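Local coordinates for phosphoethanolamine N-methyltransferase 1 (Haemonchus contortus, PDB 4KRG), which probably catalyses the S-adenosylmethionine-dependent N-methylation of phosphoethanolamine, a step on the way to phosphocholine in this parasitic nematode, at residues L75-R80 with A100-I105; F142-M147 with I199-S204; L380-D385 with L404-S409. One frame throughout, in Å; residues are numbered along the deposited sequence.

The three contacts follow one another along the chain without overlap, and none touches another. Contact 1 joins helix 70-78 to the loop before strand 105-109, in the N-terminal methyltransferase half. Contact 2 sets helix 136-149 of that half against the short strand 200-202; its centre lies about 27 Å from that of contact 1. A side chain of each, Ile-105 and Leu-143, lies about 13 Å from the bound S-adenosylhomocysteine, so neither contact touches the ligand directly. Contact 3, between helix 380-383 and strand 400-408, lies in the C-terminal half, centre to centre about 50 Å from contact 1 and about 37 Å from contact 2, in keeping with a di-domain enzyme.

Contact 1. Residues L75-R80 with A100-I105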
ATOM      1  N   LEU A  75      -4.100  20.989  -6.235  1.00 17.00           N
ATOM      2  CA  LEU A  75      -3.121  20.570  -7.242  1.00 15.40           C
ATOM      3  C   LEU A  75      -2.708  21.736  -8.141  1.00 15.15           C
ATOM      4  O   LEU A  75      -1.529  21.923  -8.428  1.00 16.05           O
ATOM      5  CB  LEU A  75      -3.663  19.418  -8.095  1.00 13.62           C
ATOM      6  CG  LEU A  75      -3.855  18.043  -7.437  1.00 12.84           C
ATOM      7  CD1 LEU A  75      -4.671  17.128  -8.350  1.00 12.62           C
ATOM      8  CD2 LEU A  75      -2.519  17.388  -7.111  1.00 13.82           C
ATOM      9  N   ALA A  76      -3.686  22.531  -8.559  1.00 15.25           N
ATOM     10  CA  ALA A  76      -3.430  23.666  -9.441  1.00 14.23           C
ATOM     11  C   ALA A  76      -2.694  24.820  -8.757  1.00 17.53           C
ATOM     12  O   ALA A  76      -2.320  25.786  -9.419  1.00 21.11           O
ATOM     13  CB  ALA A  76      -4.722  24.161 -10.052  1.00 15.79           C
ATOM     14  N   GLU A  77      -2.496  24.743  -7.444  1.00 15.63           N
ATOM     15  CA  GLU A  77      -1.726  25.770  -6.742  1.00 16.83           C
ATOM     16  C   GLU A  77      -0.260  25.725  -7.129  1.00 18.69           C
ATOM     17  O   GLU A  77       0.408  26.753  -7.152  1.00 22.50           O
ATOM     18  CB  GLU A  77      -1.835  25.605  -5.224  1.00 18.79           C
ATOM     19  CG  GLU A  77      -3.170  25.986  -4.628  1.00 23.36           C
ATOM     20  CD  GLU A  77      -3.234  25.706  -3.135  1.00 25.71           C
ATOM     21  OE1 GLU A  77      -2.175  25.419  -2.534  1.00 27.58           O
ATOM     22  OE2 GLU A  77      -4.347  25.765  -2.563  1.00 26.67           O
ATOM     23  N   THR A  78       0.253  24.531  -7.410  1.00 18.02           N
ATOM     24  CA  THR A  78       1.671  24.403  -7.740  1.00 17.46           C
ATOM     25  C   THR A  78       1.973  23.812  -9.120  1.00 15.92           C
ATOM     26  O   THR A  78       3.012  24.114  -9.706  1.00 17.84           O
ATOM     27  CB  THR A  78       2.444  23.653  -6.647  1.00 18.35           C
ATOM     28  OG1 THR A  78       1.803  22.402  -6.373  1.00 21.49           O
ATOM     29  CG2 THR A  78       2.480  24.491  -5.375  1.00 22.25           C
ATOM     30  N   ALA A  79       1.069  22.981  -9.636  1.00 16.38           N
ATOM     31  CA  ALA A  79       1.224  22.418 -10.977  1.00 13.99           C
ATOM     32  C   ALA A  79       1.140  23.528 -12.017  1.00 16.11           C
ATOM     33  O   ALA A  79       0.448  24.528 -11.809  1.00 16.60           O
ATOM     34  CB  ALA A  79       0.159  21.381 -11.249  1.00 14.10           C
ATOM     35  N   ARG A  80       1.832  23.362 -13.136  1.00 14.41           N
ATOM     36  CA  ARG A  80       1.714  24.338 -14.208  1.00 15.03           C
ATOM     37  C   ARG A  80       0.280  24.365 -14.711  1.00 16.09           C
ATOM     38  O   ARG A  80      -0.299  25.428 -14.906  1.00 17.91           O
ATOM     39  CB  ARG A  80       2.655  24.024 -15.365  1.00 16.74           C
ATOM     40  CG  ARG A  80       2.545  25.040 -16.487  1.00 16.29           C
ATOM     41  CD  ARG A  80       3.533  24.791 -17.603  1.00 20.31           C
ATOM     42  NE  ARG A  80       3.180  23.630 -18.413  1.00 18.85           N
ATOM     43  CZ  ARG A  80       3.672  23.395 -19.625  1.00 23.26           C
ATOM     44  NH1 ARG A  80       4.534  24.246 -20.172  1.00 25.82           N
ATOM     45  NH2 ARG A  80       3.300  22.311 -20.289  1.00 23.42           N
ATOM     46  N   ALA A 100     -13.373  29.017  -9.712  1.00 23.20           N
ATOM     47  CA  ALA A 100     -13.525  30.135 -10.638  1.00 24.09           C
ATOM     48  C   ALA A 100     -12.410  31.161 -10.474  1.00 25.69           C
ATOM     49  O   ALA A 100     -12.141  31.950 -11.376  1.00 27.79           O
ATOM     50  CB  ALA A 100     -14.880  30.791 -10.458  1.00 23.68           C
ATOM     51  N   HIS A 101     -11.763  31.150  -9.315  1.00 24.09           N
ATOM     52  CA  HIS A 101     -10.705  32.110  -9.034  1.00 27.01           C
ATOM     53  C   HIS A 101      -9.362  31.691  -9.628  1.00 26.98           C
ATOM     54  O   HIS A 101      -8.384  32.439  -9.559  1.00 29.10           O
ATOM     55  CB  HIS A 101     -10.564  32.316  -7.528  1.00 26.70           C
ATOM     56  CG  HIS A 101     -10.194  31.075  -6.781  1.00 23.73           C
ATOM     57  ND1 HIS A 101     -11.010  29.968  -6.716  1.00 24.04           N
ATOM     58  CD2 HIS A 101      -9.092  30.771  -6.053  1.00 23.89           C
ATOM     59  CE1 HIS A 101     -10.431  29.035  -5.986  1.00 22.55           C
ATOM     60  NE2 HIS A 101      -9.265  29.496  -5.571  1.00 22.43           N
HETATM   61  N   MSE A 102      -9.311  30.500 -10.215  1.00 22.65           N
HETATM   62  CA  MSE A 102      -8.056  30.003 -10.766  1.00 21.89           C
HETATM   63  C   MSE A 102      -8.080  29.953 -12.285  1.00 22.83           C
HETATM   64  O   MSE A 102      -9.140  29.858 -12.892  1.00 24.03           O
HETATM   65  CB  MSE A 102      -7.730  28.640 -10.179  1.00 23.29           C
HETATM   66  CG  MSE A 102      -7.803  28.652  -8.675  1.00 26.12           C
HETATM   67 SE   MSE A 102      -7.193  27.006  -7.889  1.00114.16          SE
HETATM   68  CE  MSE A 102      -5.286  27.241  -8.163  1.00 26.76           C
ATOM     69  N   GLY A 103      -6.906  30.018 -12.901  1.00 22.51           N
ATOM     70  CA  GLY A 103      -6.831  30.146 -14.343  1.00 20.08           C
ATOM     71  C   GLY A 103      -6.001  29.098 -15.058  1.00 21.03           C
ATOM     72  O   GLY A 103      -5.809  29.191 -16.270  1.00 21.19           O
ATOM     73  N   ASN A 104      -5.514  28.097 -14.329  1.00 18.80           N
ATOM     74  CA  ASN A 104      -4.699  27.042 -14.936  1.00 17.22           C
ATOM     75  C   ASN A 104      -5.355  25.666 -14.895  1.00 19.83           C
ATOM     76  O   ASN A 104      -4.670  24.643 -14.899  1.00 18.32           O
ATOM     77  CB  ASN A 104      -3.310  26.968 -14.295  1.00 18.60           C
ATOM     78  CG  ASN A 104      -3.357  26.591 -12.817  1.00 17.69           C
ATOM     79  OD1 ASN A 104      -4.329  26.881 -12.115  1.00 21.06           O
ATOM     80  ND2 ASN A 104      -2.293  25.948 -12.336  1.00 16.97           N
ATOM     81  N   ILE A 105      -6.682  25.646 -14.858  1.00 18.59           N
ATOM     82  CA  ILE A 105      -7.421  24.393 -14.842  1.00 16.72           C
ATOM     83  C   ILE A 105      -8.295  24.255 -16.086  1.00 19.91           C
ATOM     84  O   ILE A 105      -9.100  25.138 -16.391  1.00 20.79           O
ATOM     85  CB  ILE A 105      -8.333  24.287 -13.608  1.00 15.57           C
ATOM     86  CG1 ILE A 105      -7.527  24.451 -12.317  1.00 15.72           C
ATOM     87  CG2 ILE A 105      -9.056  22.949 -13.607  1.00 14.47           C
ATOM     88  CD1 ILE A 105      -8.390  24.626 -11.093  1.00 18.01           C
TER
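Asn-104 reaches with its side-chain amide to the C-terminal part of helix 70-78 and beyond, where ND2 bridges two backbone carbonyls. The bond from Asn-104 ND2 to Ala-76 O, 2.9 Å, is nearly straight at 161° and lies in the carbonyl plane on a lone pair. The second, from Asn-104 ND2 to Arg-80 O at 3.3 Å, comes from above its carbonyl plane instead. Both oxygens lie close to the plane of the amide. CG, held between the backbone N and the carbonyl carbon (chi1 64°), carries the group across.

Selenomethionine Met-102 runs its CG over the face of the His-101 ring, then bends at chi3 and lays CE beside Ala-76, 3.7 Å from Ala-76 CB. On the same methyl, Ala-76 CB, Ile-105 packs through CG1, 3.6 Å away, as strand 105-109 begins.

Both segments lie within the Rossmann-like methyltransferase fold, where Asn-104 also pairs through its backbone with Val-82, and Arg-80 forms a salt bridge with Asp-60. With two acceptors in its plane, the Asn-104 amide should have little freedom to flip, and the two carbonyls find donors in a side chain as the helix gives way to strand 81-86.

Contact 2. Residues F142-M147 with I199-S204; sequences FLLNAM and IRYRDS
Ile-199, the first residue beyond helix 189-198, pushes both branches of its side chain toward helix 136-149. CD1, at the far end of the longer branch, meets Leu-143 CB at 3.7 Å, the two side chains crossing at about a right angle. The shorter branch, CG2, touches two residues: selenomethionine Met-147 through CE, at 3.7 Å, and Leu-144 through CD2, at 4.0 Å.

Tyr-201 supplies the second patch, through its CB and ring. Met-147 slides past it in the opposite direction, its CG 3.4 Å from Tyr-201 CB and 3.5 Å from Tyr-201 CD2, so this is where the surfaces press closest. Met-147 reaches the tyrosine because CG stands anti to the backbone N (chi1 -178°), while bends at chi2 and chi3 bring CE back toward Ile-199. Leu-144 CD2 lies 4.1 Å from Tyr-201 CD1, on the same side of the ring plane as Met-147 CG.

In the class I methyltransferase fold, helix 136-149 is the connection between the neighbouring parallel strands 122-126 and 154-161. Phe-142, Leu-143 and Ala-146 rest on Ile-156 of the latter, while Leu-144 and Met-147 face strand 200-202, which pairs antiparallel with strand 208-218; Leu-143 serves both sides.

Polar interactions lie outside this apolar interface: no hydrogen bond joins the two segments. Arg-200, whose side chain starts away from the helix, folds back so that NH1 bonds Ile-199 O at 2.7 Å, the donor standing above the carbonyl plane. Its NH1 also reaches Arg-197 O, and its NE forms a salt bridge with Asp-244. Tyr-201 OH makes a weak hydrogen bond with Arg-148 NH1, just beyond the helical segment.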
ATOM      1  N   PHE A 142      -7.077   1.208 -18.426  1.00 20.31           N
ATOM      2  CA  PHE A 142      -6.789   2.526 -17.877  1.00 19.23           C
ATOM      3  C   PHE A 142      -5.305   2.687 -17.587  1.00 20.07           C
ATOM      4  O   PHE A 142      -4.720   3.728 -17.876  1.00 20.34           O
ATOM      5  CB  PHE A 142      -7.591   2.797 -16.599  1.00 19.41           C
ATOM      6  CG  PHE A 142      -7.160   4.047 -15.879  1.00 19.43           C
ATOM      7  CD1 PHE A 142      -7.588   5.294 -16.312  1.00 21.10           C
ATOM      8  CD2 PHE A 142      -6.305   3.979 -14.792  1.00 18.81           C
ATOM      9  CE1 PHE A 142      -7.185   6.453 -15.660  1.00 20.54           C
ATOM     10  CE2 PHE A 142      -5.900   5.129 -14.138  1.00 18.61           C
ATOM     11  CZ  PHE A 142      -6.342   6.368 -14.572  1.00 19.04           C
ATOM     12  N   LEU A 143      -4.696   1.653 -17.014  1.00 20.79           N
ATOM     13  CA  LEU A 143      -3.296   1.739 -16.598  1.00 20.59           C
ATOM     14  C   LEU A 143      -2.324   1.731 -17.770  1.00 21.11           C
ATOM     15  O   LEU A 143      -1.262   2.345 -17.702  1.00 23.00           O
ATOM     16  CB  LEU A 143      -2.951   0.628 -15.607  1.00 18.49           C
ATOM     17  CG  LEU A 143      -3.630   0.769 -14.244  1.00 16.32           C
ATOM     18  CD1 LEU A 143      -3.443  -0.494 -13.422  1.00 19.77           C
ATOM     19  CD2 LEU A 143      -3.102   1.983 -13.492  1.00 16.81           C
ATOM     20  N   LEU A 144      -2.683   1.035 -18.842  1.00 20.08           N
ATOM     21  CA  LEU A 144      -1.886   1.081 -20.064  1.00 20.43           C
ATOM     22  C   LEU A 144      -2.012   2.446 -20.751  1.00 21.73           C
ATOM     23  O   LEU A 144      -1.081   2.908 -21.403  1.00 23.27           O
ATOM     24  CB  LEU A 144      -2.272  -0.054 -21.018  1.00 23.55           C
ATOM     25  CG  LEU A 144      -1.870  -1.469 -20.569  1.00 25.05           C
ATOM     26  CD1 LEU A 144      -2.512  -2.532 -21.440  1.00 25.92           C
ATOM     27  CD2 LEU A 144      -0.361  -1.631 -20.586  1.00 25.30           C
ATOM     28  N   ASN A 145      -3.163   3.091 -20.592  1.00 20.67           N
ATOM     29  CA  ASN A 145      -3.357   4.444 -21.111  1.00 18.67           C
ATOM     30  C   ASN A 145      -2.549   5.474 -20.330  1.00 19.66           C
ATOM     31  O   ASN A 145      -1.909   6.345 -20.915  1.00 21.42           O
ATOM     32  CB  ASN A 145      -4.838   4.814 -21.090  1.00 22.29           C
ATOM     33  CG  ASN A 145      -5.506   4.614 -22.432  1.00 27.85           C
ATOM     34  OD1 ASN A 145      -4.906   4.863 -23.478  1.00 28.16           O
ATOM     35  ND2 ASN A 145      -6.750   4.155 -22.412  1.00 31.17           N
ATOM     36  N   ALA A 146      -2.581   5.369 -19.005  1.00 18.68           N
ATOM     37  CA  ALA A 146      -1.782   6.237 -18.154  1.00 18.41           C
ATOM     38  C   ALA A 146      -0.322   6.094 -18.536  1.00 18.48           C
ATOM     39  O   ALA A 146       0.425   7.063 -18.586  1.00 20.55           O
ATOM     40  CB  ALA A 146      -1.984   5.875 -16.698  1.00 19.65           C
HETATM   41  N   MSE A 147       0.079   4.864 -18.814  1.00 19.74           N
HETATM   42  CA  MSE A 147       1.450   4.587 -19.195  1.00 20.14           C
HETATM   43  C   MSE A 147       1.816   5.295 -20.498  1.00 20.35           C
HETATM   44  O   MSE A 147       2.902   5.853 -20.639  1.00 23.92           O
HETATM   45  CB  MSE A 147       1.635   3.086 -19.340  1.00 24.62           C
HETATM   46  CG  MSE A 147       3.038   2.688 -19.688  1.00 29.14           C
HETATM   47 SE   MSE A 147       4.337   2.880 -18.252  1.00 29.54          SE
HETATM   48  CE  MSE A 147       4.324   1.058 -17.604  1.00 23.27           C
ATOM     49  N   ILE A 199       2.893  -4.876 -15.204  1.00 20.62           N
ATOM     50  CA  ILE A 199       2.764  -4.174 -16.480  1.00 20.31           C
ATOM     51  C   ILE A 199       4.101  -3.930 -17.185  1.00 21.78           C
ATOM     52  O   ILE A 199       5.070  -3.460 -16.581  1.00 24.27           O
ATOM     53  CB  ILE A 199       1.993  -2.836 -16.311  1.00 22.89           C
ATOM     54  CG1 ILE A 199       0.503  -3.106 -16.119  1.00 21.57           C
ATOM     55  CG2 ILE A 199       2.188  -1.926 -17.521  1.00 22.52           C
ATOM     56  CD1 ILE A 199      -0.299  -1.882 -15.721  1.00 22.15           C
ATOM     57  N   ARG A 200       4.140  -4.282 -18.467  1.00 24.16           N
ATOM     58  CA  ARG A 200       5.248  -3.955 -19.350  1.00 23.80           C
ATOM     59  C   ARG A 200       4.640  -3.366 -20.609  1.00 27.35           C
ATOM     60  O   ARG A 200       3.905  -4.048 -21.319  1.00 30.54           O
ATOM     61  CB  ARG A 200       6.043  -5.209 -19.706  1.00 24.53           C
ATOM     62  CG  ARG A 200       6.710  -5.890 -18.530  1.00 25.44           C
ATOM     63  CD  ARG A 200       7.735  -4.987 -17.893  1.00 25.97           C
ATOM     64  NE  ARG A 200       8.416  -5.642 -16.784  1.00 28.91           N
ATOM     65  CZ  ARG A 200       7.937  -5.706 -15.548  1.00 27.17           C
ATOM     66  NH1 ARG A 200       6.768  -5.156 -15.252  1.00 24.68           N
ATOM     67  NH2 ARG A 200       8.633  -6.327 -14.610  1.00 32.11           N
ATOM     68  N   TYR A 201       4.946  -2.104 -20.883  1.00 27.45           N
ATOM     69  CA  TYR A 201       4.362  -1.399 -22.022  1.00 26.91           C
ATOM     70  C   TYR A 201       5.419  -0.957 -23.026  1.00 26.52           C
ATOM     71  O   TYR A 201       6.395  -0.300 -22.655  1.00 26.59           O
ATOM     72  CB  TYR A 201       3.594  -0.175 -21.520  1.00 26.66           C
ATOM     73  CG  TYR A 201       3.083   0.754 -22.601  1.00 29.22           C
ATOM     74  CD1 TYR A 201       1.871   0.517 -23.227  1.00 28.01           C
ATOM     75  CD2 TYR A 201       3.807   1.886 -22.983  1.00 30.31           C
ATOM     76  CE1 TYR A 201       1.398   1.370 -24.210  1.00 30.57           C
ATOM     77  CE2 TYR A 201       3.338   2.743 -23.966  1.00 29.51           C
ATOM     78  CZ  TYR A 201       2.136   2.479 -24.574  1.00 29.16           C
ATOM     79  OH  TYR A 201       1.665   3.324 -25.548  1.00 30.78           O
ATOM     80  N   ARG A 202       5.220  -1.312 -24.294  1.00 28.31           N
ATOM     81  CA  ARG A 202       6.075  -0.810 -25.362  1.00 31.19           C
ATOM     82  C   ARG A 202       5.419   0.394 -26.016  1.00 30.98           C
ATOM     83  O   ARG A 202       4.301   0.298 -26.527  1.00 30.92           O
ATOM     84  CB  ARG A 202       6.337  -1.881 -26.420  1.00 37.38           C
ATOM     85  CG  ARG A 202       7.375  -1.461 -27.455  1.00 44.16           C
ATOM     86  CD  ARG A 202       7.691  -2.561 -28.474  1.00 52.38           C
ATOM     87  NE  ARG A 202       8.563  -3.608 -27.940  1.00 57.67           N
ATOM     88  CZ  ARG A 202       9.895  -3.568 -27.960  1.00 59.56           C
ATOM     89  NH1 ARG A 202      10.523  -2.529 -28.488  1.00 61.86           N
ATOM     90  NH2 ARG A 202      10.602  -4.569 -27.452  1.00 57.43           N
ATOM     91  N   ASP A 203       6.111   1.528 -26.007  1.00 28.88           N
ATOM     92  CA  ASP A 203       5.540   2.740 -26.578  1.00 28.11           C
ATOM     93  C   ASP A 203       5.673   2.784 -28.108  1.00 30.93           C
ATOM     94  O   ASP A 203       6.159   1.833 -28.722  1.00 31.69           O
ATOM     95  CB  ASP A 203       6.061   4.013 -25.871  1.00 26.81           C
ATOM     96  CG  ASP A 203       7.535   4.310 -26.143  1.00 29.71           C
ATOM     97  OD1 ASP A 203       8.095   3.835 -27.149  1.00 31.97           O
ATOM     98  OD2 ASP A 203       8.136   5.065 -25.349  1.00 28.46           O
ATOM     99  N   SER A 204       5.230   3.876 -28.718  1.00 29.41           N
ATOM    100  CA  SER A 204       5.220   3.977 -30.173  1.00 31.19           C
ATOM    101  C   SER A 204       6.627   4.029 -30.772  1.00 33.08           C
ATOM    102  O   SER A 204       6.809   3.774 -31.962  1.00 35.13           O
ATOM    103  CB  SER A 204       4.413   5.195 -30.616  1.00 32.81           C
ATOM    104  OG  SER A 204       4.922   6.375 -30.029  1.00 34.47           O
TER

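Contact 3. Residues L380-D385 with L404-S409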
ATOM      1  N   LEU A 380      16.787  -9.902   8.428  1.00 17.41           N
ATOM      2  CA  LEU A 380      17.437  -8.694   7.904  1.00 18.03           C
ATOM      3  C   LEU A 380      18.737  -8.996   7.165  1.00 16.67           C
ATOM      4  O   LEU A 380      18.885  -8.653   5.993  1.00 17.48           O
ATOM      5  CB  LEU A 380      17.709  -7.683   9.020  1.00 18.62           C
ATOM      6  CG  LEU A 380      18.327  -6.363   8.547  1.00 19.39           C
ATOM      7  CD1 LEU A 380      17.301  -5.511   7.799  1.00 17.41           C
ATOM      8  CD2 LEU A 380      18.927  -5.594   9.715  1.00 18.97           C
ATOM      9  N   LEU A 381      19.682  -9.626   7.858  1.00 19.16           N
ATOM     10  CA  LEU A 381      20.978  -9.957   7.264  1.00 18.53           C
ATOM     11  C   LEU A 381      20.825 -10.989   6.150  1.00 21.51           C
ATOM     12  O   LEU A 381      21.580 -10.985   5.182  1.00 25.57           O
ATOM     13  CB  LEU A 381      21.946 -10.482   8.327  1.00 19.48           C
ATOM     14  CG  LEU A 381      22.003  -9.744   9.664  1.00 20.88           C
ATOM     15  CD1 LEU A 381      23.032 -10.379  10.587  1.00 25.07           C
ATOM     16  CD2 LEU A 381      22.327  -8.291   9.465  1.00 20.89           C
ATOM     17  N   ALA A 382      19.833 -11.861   6.294  1.00 19.57           N
ATOM     18  CA  ALA A 382      19.612 -12.943   5.347  1.00 21.10           C
ATOM     19  C   ALA A 382      19.176 -12.437   3.971  1.00 22.93           C
ATOM     20  O   ALA A 382      19.537 -13.014   2.948  1.00 24.57           O
ATOM     21  CB  ALA A 382      18.586 -13.921   5.908  1.00 20.28           C
ATOM     22  N   THR A 383      18.412 -11.347   3.948  1.00 23.12           N
ATOM     23  CA  THR A 383      17.785 -10.879   2.708  1.00 22.11           C
ATOM     24  C   THR A 383      18.317  -9.552   2.153  1.00 24.58           C
ATOM     25  O   THR A 383      18.102  -9.244   0.978  1.00 26.50           O
ATOM     26  CB  THR A 383      16.250 -10.769   2.854  1.00 18.69           C
ATOM     27  OG1 THR A 383      15.926  -9.684   3.727  1.00 18.35           O
ATOM     28  CG2 THR A 383      15.671 -12.049   3.419  1.00 18.04           C
ATOM     29  N   CYS A 384      18.993  -8.765   2.989  1.00 23.03           N
ATOM     30  CA  CYS A 384      19.467  -7.437   2.584  1.00 23.72           C
ATOM     31  C   CYS A 384      20.984  -7.357   2.473  1.00 23.26           C
ATOM     32  O   CYS A 384      21.698  -8.088   3.166  1.00 22.64           O
ATOM     33  CB  CYS A 384      18.998  -6.385   3.587  1.00 23.24           C
ATOM     34  SG  CYS A 384      17.224  -6.379   3.850  1.00 22.73           S
ATOM     35  N   ASP A 385      21.476  -6.456   1.622  1.00 23.82           N
ATOM     36  CA  ASP A 385      22.924  -6.257   1.508  1.00 25.13           C
ATOM     37  C   ASP A 385      23.453  -5.195   2.474  1.00 24.71           C
ATOM     38  O   ASP A 385      22.677  -4.438   3.070  1.00 23.14           O
ATOM     39  CB  ASP A 385      23.364  -5.977   0.059  1.00 25.40           C
ATOM     40  CG  ASP A 385      22.778  -4.695  -0.511  1.00 27.49           C
ATOM     41  OD1 ASP A 385      22.194  -3.888   0.245  1.00 27.60           O
ATOM     42  OD2 ASP A 385      22.918  -4.479  -1.735  1.00 30.71           O
ATOM     43  N   LEU A 404      17.507  -8.562  16.175  1.00 19.50           N
ATOM     44  CA  LEU A 404      17.340  -9.313  14.936  1.00 19.28           C
ATOM     45  C   LEU A 404      17.191 -10.798  15.221  1.00 17.83           C
ATOM     46  O   LEU A 404      17.956 -11.353  16.001  1.00 18.38           O
ATOM     47  CB  LEU A 404      18.546  -9.109  14.021  1.00 20.10           C
ATOM     48  CG  LEU A 404      18.984  -7.667  13.798  1.00 19.81           C
ATOM     49  CD1 LEU A 404      20.256  -7.633  12.975  1.00 19.08           C
ATOM     50  CD2 LEU A 404      17.884  -6.875  13.118  1.00 20.78           C
ATOM     51  N   LEU A 405      16.207 -11.436  14.597  1.00 18.62           N
ATOM     52  CA  LEU A 405      16.129 -12.895  14.590  1.00 18.49           C
ATOM     53  C   LEU A 405      16.550 -13.331  13.198  1.00 19.42           C
ATOM     54  O   LEU A 405      16.013 -12.848  12.200  1.00 21.07           O
ATOM     55  CB  LEU A 405      14.714 -13.382  14.910  1.00 16.22           C
ATOM     56  CG  LEU A 405      14.468 -14.897  14.970  1.00 16.77           C
ATOM     57  CD1 LEU A 405      15.379 -15.578  15.993  1.00 17.24           C
ATOM     58  CD2 LEU A 405      13.011 -15.183  15.287  1.00 17.61           C
ATOM     59  N   GLU A 406      17.534 -14.217  13.120  1.00 17.67           N
ATOM     60  CA  GLU A 406      18.116 -14.557  11.830  1.00 18.81           C
ATOM     61  C   GLU A 406      18.174 -16.052  11.569  1.00 18.35           C
ATOM     62  O   GLU A 406      18.709 -16.796  12.382  1.00 18.62           O
ATOM     63  CB  GLU A 406      19.530 -13.983  11.731  1.00 20.83           C
ATOM     64  CG  GLU A 406      19.584 -12.482  11.636  1.00 24.47           C
ATOM     65  CD  GLU A 406      18.977 -11.968  10.348  1.00 29.55           C
ATOM     66  OE1 GLU A 406      19.011 -12.694   9.324  1.00 28.80           O
ATOM     67  OE2 GLU A 406      18.459 -10.831  10.366  1.00 32.10           O
ATOM     68  N   PRO A 407      17.634 -16.495  10.420  1.00 18.50           N
ATOM     69  CA  PRO A 407      17.839 -17.882   9.998  1.00 17.66           C
ATOM     70  C   PRO A 407      19.249 -18.080   9.435  1.00 17.73           C
ATOM     71  O   PRO A 407      19.723 -17.282   8.627  1.00 16.72           O
ATOM     72  CB  PRO A 407      16.792 -18.066   8.896  1.00 18.33           C
ATOM     73  CG  PRO A 407      16.619 -16.707   8.322  1.00 17.80           C
ATOM     74  CD  PRO A 407      16.769 -15.755   9.482  1.00 19.20           C
ATOM     75  N   VAL A 408      19.932 -19.121   9.893  1.00 18.35           N
ATOM     76  CA  VAL A 408      21.269 -19.428   9.403  1.00 17.56           C
ATOM     77  C   VAL A 408      21.402 -20.927   9.197  1.00 18.50           C
ATOM     78  O   VAL A 408      20.546 -21.697   9.622  1.00 17.69           O
ATOM     79  CB  VAL A 408      22.368 -18.973  10.382  1.00 18.11           C
ATOM     80  CG1 VAL A 408      22.270 -17.486  10.654  1.00 23.21           C
ATOM     81  CG2 VAL A 408      22.291 -19.771  11.686  1.00 18.42           C
ATOM     82  N   SER A 409      22.476 -21.332   8.531  1.00 19.84           N
ATOM     83  CA  SER A 409      22.843 -22.739   8.452  1.00 21.82           C
ATOM     84  C   SER A 409      23.948 -22.976   9.473  1.00 20.29           C
ATOM     85  O   SER A 409      23.674 -23.171  10.656  1.00 22.35           O
ATOM     86  CB  SER A 409      23.309 -23.114   7.043  1.00 23.40           C
ATOM     87  OG  SER A 409      22.232 -23.071   6.124  1.00 24.66           O
TER
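Glu-406 points its carboxylate at the first turn of helix 380-383 and meets backbone N-H groups there, in the tight part of the contact. OE2 accepts from Leu-381 N at 3.0 Å, from above the carboxylate plane, with an N-H...O angle of 155°. OE1 takes Ala-382 N at 3.2 Å on its syn side, tilted out of the plane, and at 138° this bond is more bent. Leu-380 N lies closer still, 2.7 Å from Glu-406 OE2. The Glu-406 side chain bends at chi2 (-66°), which turns the carboxylate to the N-H groups at the helix start; successive amides then share its two oxygens. The buried acid probably gains from the partial positive charge of a helix N-terminus, which would tend to keep it ionised.

Apolar packing continues beside the carboxylate. Leu-380 CD2 meets Leu-404 CD2 at 3.8 Å, the two side chains crossing at a slant, and Leu-381 CD2 reaches Leu-404 CD1 at 4.1 Å, about at a right angle. Leu-381 also crosses the Glu-406 side chain at about a right angle, its CG 3.8 Å from Glu-406 CD.

The C-terminal half has the strand order of a class I methyltransferase: helix 380-383 follows strand 372-378, which runs parallel to strand 400-408, and the latter pairs antiparallel with strand 458-465. Met-375 of strand 372-378 touches both Leu-380 and Leu-404.

Toward solvent the fit is looser. Ala-382, exposed, offers a single methyl, and its CB comes within 4.2 Å of Pro-407 CG. Arg-419 hydrogen-bonds the carbonyl oxygens of Leu-381, in the helix, and of Cys-384, just past it.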